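Long-range contact in hemolysin-related protein (Vibrio cholerae serotype O1, PDB 6MLT), which is a secreted biofilm matrix protein that binds metal ions and probably carbohydrates, and probably takes part in biofilm adhesion: residues A[30-42]-A[568-580]. Numbering follows the deposited sequence.
Sequences QVMAAPIVVQLND and NATRIWNQYAFNF. With CA (calcium ion), chain C; CA (calcium ion), chain B.
V37 and W573 form a single antiparallel hydrogen-bonded bridge, in which V37 N donates to W573 O at 2.8 Å and W573 N returns the bond to V37 O, both nearly straight (168° and 161°). The two bonds differ in approach: W573 N lies in the carbonyl plane of V37 on a lone pair of its oxygen, whereas V37 N meets W573 O from above the plane. Apolar groups close around this pair. CB of V37 lies 4.1 Å from CB of W573, and the indole runs past P35 O, bonded to Y523 and packed on V525; that oxygen is buried without a polar partner in the model. With I572 CG1 anti to the backbone N (chi1 -179°), V38 CG1 rests against both CG1 and CD1 of I572, 3.9 Å from each. Further along, I36 CD1 touches Q575 CA at 3.7 Å, and A34 CB abuts Y576 CD2. At the other end the Q39 amide and the R571 guanidinium stand almost perpendicular; Q39 NE2 and R571 NH2, 3.3 Å apart, are donors not bonded to each other, their proximity probably offset by D53 beside Q39 and D528 beside R571. Water 1 joins Q39 NE2 to R571 O, while water 2 donates to Q39 OE1 and binds the calcium held by N41. The example illustrates a lone two-bond bridge flanked by apolar packing and a hydrated polar margin: it ties irregular chain after strand 553-559 to strand 36-38, consistent with closure of an FG-GAP-type beta-propeller, and Q39 connects it through water 2 to one calcium and through D53 to the calcium D42 shares.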
ATOM      1  N   GLN A  30      -0.179 -14.483 -27.851  1.00 18.55           N
ATOM      2  CA  GLN A  30      -0.077 -13.058 -27.555  1.00 18.80           C
ATOM      3  C   GLN A  30      -0.582 -12.807 -26.141  1.00 18.10           C
ATOM      4  O   GLN A  30      -1.535 -13.454 -25.698  1.00 19.46           O
ATOM      5  CB  GLN A  30      -0.913 -12.234 -28.540  1.00 18.37           C
ATOM      6  CG  GLN A  30      -0.684 -12.546 -30.015  1.00 21.02           C
ATOM      7  CD  GLN A  30       0.618 -11.967 -30.536  1.00 23.91           C
ATOM      8  OE1 GLN A  30       0.916 -10.794 -30.324  1.00 23.79           O
ATOM      9  NE2 GLN A  30       1.402 -12.791 -31.219  1.00 25.35           N
ATOM     10  N   VAL A  31       0.041 -11.864 -25.437  1.00 16.56           N
ATOM     11  CA  VAL A  31      -0.372 -11.538 -24.072  1.00 15.22           C
ATOM     12  C   VAL A  31      -0.417 -10.025 -23.918  1.00 16.73           C
ATOM     13  O   VAL A  31       0.511  -9.320 -24.333  1.00 17.62           O
ATOM     14  CB  VAL A  31       0.561 -12.174 -23.022  1.00 15.54           C
ATOM     15  CG1 VAL A  31       0.010 -11.964 -21.628  1.00 17.06           C
ATOM     16  CG2 VAL A  31       0.730 -13.663 -23.297  1.00 15.76           C
ATOM     17  N   MET A  32      -1.508  -9.519 -23.328  1.00 17.05           N
ATOM     18  CA  MET A  32      -1.665  -8.079 -23.143  1.00 16.72           C
ATOM     19  C   MET A  32      -2.388  -7.760 -21.835  1.00 21.38           C
ATOM     20  O   MET A  32      -3.038  -6.714 -21.725  1.00 22.16           O
ATOM     21  CB  MET A  32      -2.400  -7.468 -24.355  1.00 18.67           C
ATOM     22  CG  MET A  32      -2.278  -5.945 -24.465  1.00 20.84           C
ATOM     23  SD  MET A  32      -2.411  -5.344 -26.173  1.00 21.97           S
ATOM     24  CE  MET A  32      -3.976  -6.074 -26.681  1.00 22.32           C
ATOM     25  N   ALA A  33      -2.275  -8.637 -20.839  1.00 18.85           N
ATOM     26  CA  ALA A  33      -2.796  -8.393 -19.503  1.00 19.14           C
ATOM     27  C   ALA A  33      -1.699  -8.687 -18.492  1.00 18.94           C
ATOM     28  O   ALA A  33      -0.835  -9.539 -18.719  1.00 19.23           O
ATOM     29  CB  ALA A  33      -4.036  -9.249 -19.203  1.00 18.71           C
ATOM     30  N   ALA A  34      -1.736  -7.962 -17.381  1.00 16.12           N
ATOM     31  CA  ALA A  34      -0.646  -8.025 -16.420  1.00 17.67           C
ATOM     32  C   ALA A  34      -0.492  -9.449 -15.885  1.00 17.20           C
ATOM     33  O   ALA A  34      -1.492 -10.140 -15.655  1.00 18.22           O
ATOM     34  CB  ALA A  34      -0.891  -7.051 -15.265  1.00 19.29           C
ATOM     35  N   PRO A  35       0.733  -9.911 -15.662  1.00 17.05           N
ATOM     36  CA  PRO A  35       0.935 -11.269 -15.149  1.00 17.69           C
ATOM     37  C   PRO A  35       0.624 -11.353 -13.661  1.00 18.58           C
ATOM     38  O   PRO A  35       0.704 -10.372 -12.924  1.00 18.50           O
ATOM     39  CB  PRO A  35       2.419 -11.527 -15.415  1.00 19.87           C
ATOM     40  CG  PRO A  35       3.038 -10.161 -15.307  1.00 16.61           C
ATOM     41  CD  PRO A  35       2.004  -9.179 -15.794  1.00 17.13           C
ATOM     42  N   ILE A  36       0.282 -12.567 -13.239  1.00 15.28           N
ATOM     43  CA  ILE A  36      -0.017 -12.909 -11.853  1.00 18.41           C
ATOM     44  C   ILE A  36       1.012 -13.928 -11.394  1.00 16.90           C
ATOM     45  O   ILE A  36       1.426 -14.784 -12.181  1.00 17.52           O
ATOM     46  CB  ILE A  36      -1.447 -13.487 -11.733  1.00 28.32           C
ATOM     47  CG1 ILE A  36      -2.494 -12.431 -12.107  1.00 30.12           C
ATOM     48  CG2 ILE A  36      -1.701 -14.072 -10.365  1.00 40.28           C
ATOM     49  CD1 ILE A  36      -2.405 -11.173 -11.333  1.00 23.29           C
ATOM     50  N   VAL A  37       1.405 -13.859 -10.121  1.00 17.56           N
ATOM     51  CA  VAL A  37       2.491 -14.680  -9.587  1.00 18.78           C
ATOM     52  C   VAL A  37       2.015 -15.378  -8.320  1.00 18.94           C
ATOM     53  O   VAL A  37       1.725 -14.717  -7.315  1.00 16.97           O
ATOM     54  CB  VAL A  37       3.752 -13.851  -9.293  1.00 19.87           C
ATOM     55  CG1 VAL A  37       4.850 -14.730  -8.681  1.00 19.73           C
ATOM     56  CG2 VAL A  37       4.256 -13.186 -10.563  1.00 19.64           C
ATOM     57  N   VAL A  38       1.964 -16.710  -8.362  1.00 16.71           N
ATOM     58  CA  VAL A  38       1.537 -17.539  -7.240  1.00 18.61           C
ATOM     59  C   VAL A  38       2.181 -18.916  -7.386  1.00 20.96           C
ATOM     60  O   VAL A  38       2.610 -19.310  -8.475  1.00 20.66           O
ATOM     61  CB  VAL A  38      -0.000 -17.688  -7.174  1.00 18.77           C
ATOM     62  CG1 VAL A  38      -0.662 -16.389  -6.714  1.00 18.52           C
ATOM     63  CG2 VAL A  38      -0.553 -18.130  -8.535  1.00 18.25           C
ATOM     64  N   GLN A  39       2.218 -19.667  -6.280  1.00 18.05           N
ATOM     65  CA  GLN A  39       2.759 -21.028  -6.280  1.00 19.13           C
ATOM     66  C   GLN A  39       1.733 -22.022  -6.825  1.00 20.83           C
ATOM     67  O   GLN A  39       0.597 -22.076  -6.345  1.00 22.45           O
ATOM     68  CB  GLN A  39       3.150 -21.445  -4.862  1.00 19.06           C
ATOM     69  CG  GLN A  39       4.144 -20.543  -4.155  1.00 22.16           C
ATOM     70  CD  GLN A  39       5.587 -20.835  -4.524  1.00 21.24           C
ATOM     71  OE1 GLN A  39       5.883 -21.780  -5.257  1.00 19.85           O
ATOM     72  NE2 GLN A  39       6.496 -20.021  -4.008  1.00 21.85           N
ATOM     73  N   LEU A  40       2.141 -22.850  -7.793  1.00 21.67           N
ATOM     74  CA  LEU A  40       1.211 -23.790  -8.412  1.00 21.42           C
ATOM     75  C   LEU A  40       1.682 -25.236  -8.472  1.00 23.21           C
ATOM     76  O   LEU A  40       0.873 -26.103  -8.826  1.00 25.01           O
ATOM     77  CB  LEU A  40       0.873 -23.339  -9.840  1.00 20.37           C
ATOM     78  CG  LEU A  40       0.132 -22.002  -9.958  1.00 19.92           C
ATOM     79  CD1 LEU A  40       0.004 -21.602 -11.424  1.00 20.13           C
ATOM     80  CD2 LEU A  40      -1.238 -22.062  -9.302  1.00 17.75           C
ATOM     81  N   ASN A  41       2.937 -25.540  -8.142  1.00 23.58           N
ATOM     82  CA  ASN A  41       3.381 -26.929  -8.190  1.00 22.30           C
ATOM     83  C   ASN A  41       4.432 -27.180  -7.118  1.00 23.78           C
ATOM     84  O   ASN A  41       4.954 -26.257  -6.489  1.00 21.38           O
ATOM     85  CB  ASN A  41       3.916 -27.303  -9.579  1.00 21.15           C
ATOM     86  CG  ASN A  41       5.274 -26.700  -9.874  1.00 22.13           C
ATOM     87  OD1 ASN A  41       5.465 -25.494  -9.782  1.00 23.33           O
ATOM     88  ND2 ASN A  41       6.236 -27.552 -10.222  1.00 23.46           N
ATOM     89  N   ASP A  42       4.731 -28.459  -6.914  1.00 26.94           N
ATOM     90  CA  ASP A  42       5.674 -28.890  -5.884  1.00 31.55           C
ATOM     91  C   ASP A  42       7.051 -29.012  -6.524  1.00 34.05           C
ATOM     92  O   ASP A  42       7.413 -30.051  -7.077  1.00 37.12           O
ATOM     93  CB  ASP A  42       5.215 -30.203  -5.266  1.00 32.83           C
ATOM     94  CG  ASP A  42       6.132 -30.678  -4.160  1.00 31.86           C
ATOM     95  OD1 ASP A  42       6.961 -29.877  -3.679  1.00 32.18           O
ATOM     96  OD2 ASP A  42       6.023 -31.862  -3.781  1.00 31.46           O
ATOM     97  N   ASN A 568      14.526  -7.957  -1.542  1.00 19.40           N
ATOM     98  CA  ASN A 568      13.342  -7.456  -0.836  1.00 21.85           C
ATOM     99  C   ASN A 568      12.131  -7.311  -1.760  1.00 20.83           C
ATOM    100  O   ASN A 568      11.365  -6.352  -1.658  1.00 20.90           O
ATOM    101  CB  ASN A 568      13.651  -6.130  -0.142  1.00 23.90           C
ATOM    102  CG  ASN A 568      14.656  -6.280   0.977  1.00 30.83           C
ATOM    103  OD1 ASN A 568      14.768  -7.341   1.589  1.00 33.03           O
ATOM    104  ND2 ASN A 568      15.387  -5.216   1.253  1.00 37.01           N
ATOM    105  N   ALA A 569      11.935  -8.280  -2.648  1.00 19.25           N
ATOM    106  CA  ALA A 569      10.773  -8.305  -3.525  1.00 18.71           C
ATOM    107  C   ALA A 569       9.737  -9.314  -3.038  1.00 19.51           C
ATOM    108  O   ALA A 569      10.073 -10.376  -2.501  1.00 17.08           O
ATOM    109  CB  ALA A 569      11.172  -8.652  -4.959  1.00 18.17           C
ATOM    110  N   THR A 570       8.466  -8.976  -3.258  1.00 18.81           N
ATOM    111  CA  THR A 570       7.366  -9.845  -2.860  1.00 19.13           C
ATOM    112  C   THR A 570       7.511 -11.229  -3.489  1.00 16.92           C
ATOM    113  O   THR A 570       7.965 -11.378  -4.626  1.00 19.12           O
ATOM    114  CB  THR A 570       6.024  -9.234  -3.279  1.00 16.50           C
ATOM    115  OG1 THR A 570       4.949 -10.071  -2.831  1.00 17.89           O
ATOM    116  CG2 THR A 570       5.936  -9.091  -4.790  1.00 16.40           C
ATOM    117  N   ARG A 571       7.096 -12.246  -2.736  1.00 16.77           N
ATOM    118  CA  ARG A 571       7.014 -13.608  -3.245  1.00 21.02           C
ATOM    119  C   ARG A 571       5.742 -13.870  -4.042  1.00 20.98           C
ATOM    120  O   ARG A 571       5.597 -14.959  -4.607  1.00 21.59           O
ATOM    121  CB  ARG A 571       7.053 -14.616  -2.095  1.00 23.73           C
ATOM    122  CG  ARG A 571       8.276 -14.556  -1.194  1.00 28.26           C
ATOM    123  CD  ARG A 571       9.528 -15.061  -1.872  1.00 26.21           C
ATOM    124  NE  ARG A 571       9.359 -16.288  -2.653  1.00 23.18           N
ATOM    125  CZ  ARG A 571       9.365 -17.521  -2.157  1.00 24.14           C
ATOM    126  NH1 ARG A 571       9.495 -17.734  -0.853  1.00 28.36           N
ATOM    127  NH2 ARG A 571       9.236 -18.552  -2.975  1.00 23.33           N
ATOM    128  N   ILE A 572       4.813 -12.921  -4.081  1.00 20.07           N
ATOM    129  CA  ILE A 572       3.482 -13.176  -4.619  1.00 19.55           C
ATOM    130  C   ILE A 572       2.926 -11.873  -5.170  1.00 18.49           C
ATOM    131  O   ILE A 572       3.097 -10.805  -4.574  1.00 19.41           O
ATOM    132  CB  ILE A 572       2.563 -13.781  -3.532  1.00 23.61           C
ATOM    133  CG1 ILE A 572       1.173 -14.077  -4.094  1.00 26.33           C
ATOM    134  CG2 ILE A 572       2.463 -12.853  -2.320  1.00 24.40           C
ATOM    135  CD1 ILE A 572       0.382 -15.046  -3.228  1.00 29.12           C
ATOM    136  N   TRP A 573       2.267 -11.965  -6.323  1.00 17.40           N
ATOM    137  CA  TRP A 573       1.571 -10.829  -6.929  1.00 16.49           C
ATOM    138  C   TRP A 573       0.272 -11.406  -7.484  1.00 15.09           C
ATOM    139  O   TRP A 573       0.198 -11.810  -8.648  1.00 16.99           O
ATOM    140  CB  TRP A 573       2.415 -10.164  -8.004  1.00 14.41           C
ATOM    141  CG  TRP A 573       1.866  -8.850  -8.463  1.00 16.22           C
ATOM    142  CD1 TRP A 573       0.710  -8.646  -9.154  1.00 15.98           C
ATOM    143  CD2 TRP A 573       2.459  -7.560  -8.274  1.00 16.75           C
ATOM    144  NE1 TRP A 573       0.542  -7.302  -9.412  1.00 16.91           N
ATOM    145  CE2 TRP A 573       1.602  -6.614  -8.876  1.00 16.76           C
ATOM    146  CE3 TRP A 573       3.630  -7.114  -7.651  1.00 18.02           C
ATOM    147  CZ2 TRP A 573       1.880  -5.248  -8.881  1.00 17.61           C
ATOM    148  CZ3 TRP A 573       3.908  -5.753  -7.656  1.00 21.26           C
ATOM    149  CH2 TRP A 573       3.032  -4.835  -8.267  1.00 18.75           C
ATOM    150  N   ASN A 574      -0.747 -11.459  -6.637  1.00 16.45           N
ATOM    151  CA  ASN A 574      -1.853 -12.373  -6.870  1.00 17.50           C
ATOM    152  C   ASN A 574      -3.042 -11.729  -7.567  1.00 17.29           C
ATOM    153  O   ASN A 574      -3.976 -12.447  -7.944  1.00 16.19           O
ATOM    154  CB  ASN A 574      -2.311 -12.971  -5.540  1.00 17.62           C
ATOM    155  CG  ASN A 574      -2.998 -11.955  -4.673  1.00 18.74           C
ATOM    156  OD1 ASN A 574      -2.400 -10.946  -4.292  1.00 17.96           O
ATOM    157  ND2 ASN A 574      -4.262 -12.191  -4.377  1.00 17.76           N
ATOM    158  N   GLN A 575      -3.034 -10.412  -7.755  1.00 15.34           N
ATOM    159  CA  GLN A 575      -4.140  -9.724  -8.402  1.00 16.51           C
ATOM    160  C   GLN A 575      -3.625  -8.404  -8.953  1.00 16.06           C
ATOM    161  O   GLN A 575      -2.543  -7.937  -8.599  1.00 16.17           O
ATOM    162  CB  GLN A 575      -5.314  -9.510  -7.432  1.00 14.79           C
ATOM    163  CG  GLN A 575      -5.005  -8.616  -6.244  1.00 14.90           C
ATOM    164  CD  GLN A 575      -6.155  -8.507  -5.258  1.00 17.95           C
ATOM    165  OE1 GLN A 575      -6.975  -9.422  -5.129  1.00 18.77           O
ATOM    166  NE2 GLN A 575      -6.205  -7.397  -4.542  1.00 20.44           N
ATOM    167  N   TYR A 576      -4.424  -7.807  -9.831  1.00 14.60           N
ATOM    168  CA  TYR A 576      -4.022  -6.560 -10.475  1.00 13.76           C
ATOM    169  C   TYR A 576      -3.929  -5.418  -9.471  1.00 16.88           C
ATOM    170  O   TYR A 576      -3.060  -4.545  -9.590  1.00 15.94           O
ATOM    171  CB  TYR A 576      -5.017  -6.232 -11.586  1.00 13.76           C
ATOM    172  CG  TYR A 576      -4.651  -5.045 -12.425  1.00 14.12           C
ATOM    173  CD1 TYR A 576      -5.067  -3.774 -12.064  1.00 17.33           C
ATOM    174  CD2 TYR A 576      -3.909  -5.192 -13.590  1.00 14.80           C
ATOM    175  CE1 TYR A 576      -4.747  -2.677 -12.831  1.00 17.53           C
ATOM    176  CE2 TYR A 576      -3.580  -4.091 -14.372  1.00 17.22           C
ATOM    177  CZ  TYR A 576      -4.006  -2.843 -13.981  1.00 16.78           C
ATOM    178  OH  TYR A 576      -3.692  -1.741 -14.731  1.00 15.41           O
ATOM    179  N   ALA A 577      -4.827  -5.402  -8.485  1.00 16.59           N
ATOM    180  CA  ALA A 577      -4.831  -4.384  -7.432  1.00 19.75           C
ATOM    181  C   ALA A 577      -4.014  -4.857  -6.228  1.00 19.16           C
ATOM    182  O   ALA A 577      -4.489  -4.938  -5.094  1.00 20.31           O
ATOM    183  CB  ALA A 577      -6.265  -4.052  -7.029  1.00 18.58           C
ATOM    184  N   PHE A 578      -2.747  -5.156  -6.497  1.00 18.16           N
ATOM    185  CA  PHE A 578      -1.865  -5.724  -5.489  1.00 17.82           C
ATOM    186  C   PHE A 578      -1.297  -4.632  -4.588  1.00 17.21           C
ATOM    187  O   PHE A 578      -0.801  -3.612  -5.074  1.00 17.77           O
ATOM    188  CB  PHE A 578      -0.720  -6.488  -6.150  1.00 17.91           C
ATOM    189  CG  PHE A 578       0.277  -7.009  -5.168  1.00 16.74           C
ATOM    190  CD1 PHE A 578       0.017  -8.161  -4.452  1.00 18.98           C
ATOM    191  CD2 PHE A 578       1.455  -6.324  -4.925  1.00 19.34           C
ATOM    192  CE1 PHE A 578       0.928  -8.634  -3.531  1.00 20.47           C
ATOM    193  CE2 PHE A 578       2.368  -6.794  -4.000  1.00 21.05           C
ATOM    194  CZ  PHE A 578       2.107  -7.940  -3.306  1.00 21.51           C
ATOM    195  N   ASN A 579      -1.342  -4.864  -3.274  1.00 17.39           N
ATOM    196  CA  ASN A 579      -0.722  -3.950  -2.317  1.00 20.44           C
ATOM    197  C   ASN A 579      -0.371  -4.663  -1.014  1.00 22.65           C
ATOM    198  O   ASN A 579      -0.507  -4.085   0.070  1.00 25.88           O
ATOM    199  CB  ASN A 579      -1.639  -2.752  -2.040  1.00 23.44           C
ATOM    200  CG  ASN A 579      -2.825  -3.107  -1.164  1.00 28.00           C
ATOM    201  OD1 ASN A 579      -3.341  -4.219  -1.215  1.00 27.63           O
ATOM    202  ND2 ASN A 579      -3.259  -2.156  -0.346  1.00 28.49           N
ATOM    203  N   PHE A 580       0.075  -5.919  -1.115  1.00 22.57           N
ATOM    204  CA  PHE A 580       0.586  -6.712   0.006  1.00 22.09           C
ATOM    205  C   PHE A 580      -0.471  -7.129   1.022  1.00 27.42           C
ATOM    206  O   PHE A 580      -0.546  -8.306   1.397  1.00 29.74           O
ATOM    207  CB  PHE A 580       1.684  -5.963   0.771  1.00 23.72           C
ATOM    208  CG  PHE A 580       3.007  -5.930   0.067  1.00 23.77           C
ATOM    209  CD1 PHE A 580       3.810  -7.058   0.016  1.00 24.86           C
ATOM    210  CD2 PHE A 580       3.455  -4.767  -0.529  1.00 23.88           C
ATOM    211  CE1 PHE A 580       5.035  -7.025  -0.631  1.00 24.64           C
ATOM    212  CE2 PHE A 580       4.675  -4.728  -1.176  1.00 24.03           C
ATOM    213  CZ  PHE A 580       5.465  -5.859  -1.226  1.00 25.08           C
TER
HETATM  214 CA    CA C1002       6.475 -23.542  -9.222  1.00 21.98          CA
HETATM  215 CA    CA B1001       7.035 -28.267  -2.170  1.00 32.25          CA
HETATM  216  O   HOH W   1       5.007 -17.572  -2.886  1.00 37.14           O
HETATM  217  O   HOH W   2       5.199 -23.785  -7.053  1.00 19.47           O
HETATM  218  O   HOH W   3       7.503 -27.180  -0.269  1.00 35.74           O
HETATM  219  O   HOH W   4       8.117 -24.039 -10.824  1.00 19.65           O